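Long-range contact in putative epoxide hydrolase protein (Klebsiella pneumoniae subsp. pneumoniae, PDB 5BOV), which is a putative epoxide hydrolase of the alpha/beta-hydrolase fold whose substrate is not established, although monoacylglycerol lipase activity has been suggested for it: residues 80-88 and 208-219. Residues are numbered along the deposited sequence; the frame is centred on the assembly and turned at random.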
loop_
_atom_site.group_PDB
_atom_site.type_symbol
_atom_site.label_atom_id
_atom_site.label_comp_id
_atom_site.label_asym_id
_atom_site.label_seq_id
_atom_site.Cartn_x
_atom_site.Cartn_y
_atom_site.Cartn_z
ATOM N N PRO A 80 -1.850 -17.514 10.522
ATOM C CA PRO A 80 -1.053 -16.506 11.129
ATOM C C PRO A 80 -1.417 -15.108 10.586
ATOM O O PRO A 80 -1.614 -14.922 9.394
ATOM C CB PRO A 80 0.387 -16.876 10.705
ATOM C CG PRO A 80 0.383 -18.358 10.567
ATOM C CD PRO A 80 -1.026 -18.609 9.979
ATOM N N ARG A 81 -1.513 -14.172 11.518
ATOM C CA ARG A 81 -1.766 -12.741 11.182
ATOM C C ARG A 81 -0.411 -12.121 10.757
ATOM O O ARG A 81 0.278 -11.425 11.494
ATOM C CB ARG A 81 -2.418 -11.994 12.316
ATOM C CG ARG A 81 -3.943 -12.076 12.287
ATOM C CD ARG A 81 -4.478 -13.498 12.250
ATOM N NE ARG A 81 -5.915 -13.429 12.374
ATOM C CZ ARG A 81 -6.756 -14.396 12.060
ATOM N NH1 ARG A 81 -6.320 -15.543 11.617
ATOM N NH2 ARG A 81 -8.100 -14.223 12.235
ATOM N N ASN A 82 -0.022 -12.479 9.537
ATOM C CA ASN A 82 1.333 -12.261 9.024
ATOM C C ASN A 82 1.358 -11.030 8.131
ATOM O O ASN A 82 0.653 -10.988 7.102
ATOM C CB ASN A 82 1.745 -13.534 8.279
ATOM C CG ASN A 82 3.127 -13.447 7.620
ATOM O OD1 ASN A 82 3.909 -12.526 7.848
ATOM N ND2 ASN A 82 3.400 -14.417 6.796
ATOM N N GLY A 83 2.206 -10.051 8.521
ATOM C CA GLY A 83 2.446 -8.847 7.715
ATOM C C GLY A 83 3.688 -8.832 6.840
ATOM O O GLY A 83 4.079 -7.765 6.322
ATOM N N GLN A 84 4.236 -9.994 6.485
ATOM C CA GLN A 84 5.439 -9.947 5.628
ATOM C C GLN A 84 5.069 -9.515 4.198
ATOM O O GLN A 84 3.904 -9.713 3.749
ATOM C CB GLN A 84 6.112 -11.316 5.556
ATOM C CG GLN A 84 5.442 -12.377 4.739
ATOM C CD GLN A 84 6.200 -13.688 4.809
ATOM O OE1 GLN A 84 5.818 -14.636 5.544
ATOM N NE2 GLN A 84 7.289 -13.774 4.033
ATOM N N PRO A 85 5.993 -8.931 3.474
ATOM C CA PRO A 85 5.609 -8.245 2.241
ATOM C C PRO A 85 4.982 -9.135 1.194
ATOM O O PRO A 85 3.962 -8.742 0.551
ATOM C CB PRO A 85 6.928 -7.621 1.739
ATOM C CG PRO A 85 7.749 -7.417 2.995
ATOM C CD PRO A 85 7.393 -8.621 3.828
ATOM N N SER A 86 5.530 -10.331 0.943
ATOM C CA SER A 86 5.011 -11.116 -0.129
ATOM C C SER A 86 3.613 -11.688 0.155
ATOM O O SER A 86 2.892 -12.077 -0.775
ATOM C CB SER A 86 5.968 -12.233 -0.558
ATOM O OG SER A 86 6.197 -13.130 0.548
ATOM N N ALA A 87 3.211 -11.735 1.426
ATOM C CA ALA A 87 1.876 -12.225 1.787
ATOM C C ALA A 87 0.815 -11.289 1.218
ATOM O O ALA A 87 -0.189 -11.747 0.660
ATOM C CB ALA A 87 1.743 -12.407 3.290
HETATM N N MSE A 88 1.044 -9.977 1.293
HETATM C CA MSE A 88 0.113 -9.027 0.757
HETATM C C MSE A 88 0.095 -9.060 -0.748
HETATM O O MSE A 88 -0.981 -8.922 -1.342
HETATM C CB MSE A 88 0.415 -7.611 1.257
HETATM C CG MSE A 88 0.319 -7.608 2.796
HETATM SE SE MSE A 88 0.594 -5.787 3.435
HETATM C CE MSE A 88 1.146 -6.268 5.278
ATOM N N ASP A 208 -7.668 -7.724 13.456
ATOM C CA ASP A 208 -6.333 -8.126 13.100
ATOM C C ASP A 208 -5.370 -6.938 12.880
ATOM O O ASP A 208 -4.190 -7.176 12.600
ATOM C CB ASP A 208 -6.371 -8.873 11.760
ATOM C CG ASP A 208 -7.313 -10.101 11.763
ATOM O OD1 ASP A 208 -7.249 -10.825 12.785
ATOM O OD2 ASP A 208 -8.038 -10.277 10.742
ATOM N N HIS A 209 -5.855 -5.688 12.963
ATOM C CA HIS A 209 -5.031 -4.587 12.536
ATOM C C HIS A 209 -3.715 -4.468 13.334
ATOM O O HIS A 209 -2.657 -4.231 12.771
ATOM C CB HIS A 209 -5.803 -3.268 12.652
ATOM C CG HIS A 209 -4.970 -2.092 12.212
ATOM N ND1 HIS A 209 -4.578 -1.935 10.908
ATOM C CD2 HIS A 209 -4.353 -1.137 12.927
ATOM C CE1 HIS A 209 -3.774 -0.891 10.833
ATOM N NE2 HIS A 209 -3.621 -0.408 12.061
ATOM N N VAL A 210 -3.825 -4.610 14.637
ATOM C CA VAL A 210 -2.617 -4.496 15.466
ATOM C C VAL A 210 -1.676 -5.585 15.109
ATOM O O VAL A 210 -0.453 -5.318 14.937
ATOM C CB VAL A 210 -2.955 -4.470 16.972
ATOM C CG1 VAL A 210 -1.704 -4.579 17.840
ATOM C CG2 VAL A 210 -3.708 -3.193 17.294
ATOM N N ALA A 211 -2.183 -6.837 15.071
ATOM C CA ALA A 211 -1.308 -7.954 14.838
ATOM C C ALA A 211 -0.575 -7.781 13.500
ATOM O O ALA A 211 0.628 -8.049 13.388
ATOM C CB ALA A 211 -2.065 -9.262 14.868
ATOM N N ILE A 212 -1.297 -7.356 12.457
ATOM C CA ILE A 212 -0.699 -7.190 11.118
ATOM C C ILE A 212 0.337 -6.073 11.147
ATOM O O ILE A 212 1.434 -6.205 10.531
ATOM C CB ILE A 212 -1.770 -6.936 10.042
ATOM C CG1 ILE A 212 -2.653 -8.165 9.889
ATOM C CG2 ILE A 212 -1.139 -6.572 8.695
ATOM C CD1 ILE A 212 -1.961 -9.423 9.435
ATOM N N THR A 213 0.017 -4.964 11.813
ATOM C CA THR A 213 0.930 -3.855 11.909
ATOM C C THR A 213 2.240 -4.308 12.585
ATOM O O THR A 213 3.364 -4.053 12.080
ATOM C CB THR A 213 0.321 -2.728 12.709
ATOM O OG1 THR A 213 -0.819 -2.211 12.001
ATOM C CG2 THR A 213 1.294 -1.556 12.923
ATOM N N ILE A 214 2.117 -4.929 13.748
ATOM C CA ILE A 214 3.329 -5.318 14.516
ATOM C C ILE A 214 4.146 -6.341 13.717
ATOM O O ILE A 214 5.394 -6.269 13.666
ATOM C CB ILE A 214 2.909 -5.892 15.880
ATOM C CG1 ILE A 214 2.209 -4.844 16.720
ATOM C CG2 ILE A 214 4.072 -6.510 16.644
ATOM C CD1 ILE A 214 2.859 -3.529 16.884
ATOM N N SER A 215 3.448 -7.300 13.119
ATOM C CA SER A 215 4.096 -8.287 12.281
ATOM C C SER A 215 4.849 -7.620 11.107
ATOM O O SER A 215 5.995 -7.986 10.795
ATOM C CB SER A 215 3.125 -9.322 11.743
ATOM O OG SER A 215 3.752 -10.230 10.834
ATOM N N ASN A 216 4.185 -6.725 10.388
ATOM C CA ASN A 216 4.831 -6.005 9.281
ATOM C C ASN A 216 6.179 -5.402 9.692
ATOM O O ASN A 216 7.184 -5.620 8.992
ATOM C CB ASN A 216 3.889 -4.925 8.713
ATOM C CG ASN A 216 4.534 -4.117 7.621
ATOM O OD1 ASN A 216 4.412 -4.429 6.439
ATOM N ND2 ASN A 216 5.208 -3.034 8.000
ATOM N N TYR A 217 6.177 -4.666 10.817
ATOM C CA TYR A 217 7.378 -3.957 11.258
ATOM C C TYR A 217 8.429 -4.880 11.944
ATOM O O TYR A 217 9.632 -4.710 11.697
ATOM C CB TYR A 217 7.024 -2.704 12.067
ATOM C CG TYR A 217 6.397 -1.707 11.177
ATOM C CD1 TYR A 217 7.126 -1.064 10.170
ATOM C CD2 TYR A 217 5.029 -1.478 11.189
ATOM C CE1 TYR A 217 6.511 -0.207 9.243
ATOM C CE2 TYR A 217 4.451 -0.575 10.310
ATOM C CZ TYR A 217 5.194 0.032 9.332
ATOM O OH TYR A 217 4.559 0.839 8.394
ATOM N N ARG A 218 7.964 -5.934 12.616
ATOM C CA ARG A 218 8.907 -6.903 13.138
ATOM C C ARG A 218 9.555 -7.676 11.996
ATOM O O ARG A 218 10.794 -7.918 12.015
ATOM C CB ARG A 218 8.282 -7.810 14.164
ATOM C CG ARG A 218 8.005 -7.051 15.439
ATOM C CD ARG A 218 7.319 -7.930 16.466
ATOM N NE ARG A 218 6.969 -7.051 17.608
ATOM C CZ ARG A 218 6.401 -7.466 18.715
ATOM N NH1 ARG A 218 6.100 -8.766 18.846
ATOM N NH2 ARG A 218 6.073 -6.579 19.674
ATOM N N TRP A 219 8.791 -8.070 10.977
ATOM C CA TRP A 219 9.416 -8.755 9.861
ATOM C C TRP A 219 10.469 -7.885 9.189
ATOM O O TRP A 219 11.550 -8.336 8.893
ATOM C CB TRP A 219 8.372 -9.236 8.807
ATOM C CG TRP A 219 8.984 -10.112 7.710
ATOM C CD1 TRP A 219 8.972 -11.466 7.659
ATOM C CD2 TRP A 219 9.644 -9.681 6.524
ATOM N NE1 TRP A 219 9.622 -11.909 6.563
ATOM C CE2 TRP A 219 10.036 -10.827 5.833
ATOM C CE3 TRP A 219 9.987 -8.446 6.012
ATOM C CZ2 TRP A 219 10.679 -10.779 4.640
ATOM C CZ3 TRP A 219 10.617 -8.389 4.818
ATOM C CH2 TRP A 219 10.972 -9.540 4.135
HETATM O O HOH W 1 6.884 -6.533 6.372
#
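G83 passes so close to helix 209-220 that its CA lies 4.0 Å from the CA of N216; having no side chain, it lets the loop backbone lie against that of I212 and N216. Its N-H drives almost straight (172°) into S215 OG, 2.8 Å away; with chi1 at 175°, OG stands anti to the backbone N of S215, reaching over to the loop, and the same hydroxyl also bonds E224. A water lies within donating distance of both G83 O and N216 O. At one end of the contact, R81 and D208 form a salt bridge, NE to OD1 at 3.0 Å: OD1 lies near the guanidinium plane, whereas NE meets it from above the carboxylate plane, the two planes being 81° apart; R81 NH1 bonds T79 O. CD1 of I212 nestles against the R81-N82 peptide, 3.4 Å from R81 C. At the other end, one face of the W219 indole carries two CH-pi contacts, Q84 CB over the five-membered ring and P85 CD 3.4 Å from the centroid of the six-membered ring. Q84 is the N-cap of helix 85-98, and its approach is braced by N82, whose OD1 closes an Asx turn on Q84 N while ND2 donates in plane to Q84 OE1. Selenomethionine M88 touches I212 CG2 and N216 OD1 through CE; R114 NH1 hydrogen-bonds that OD1. The contact probably seats a cap helix, 209-220, inserted between strands 127-133 and 247-252, on the core after strand 59-74, with helix 111-122 packing on M88 and N216 and helix 231-238 on P85 and W219.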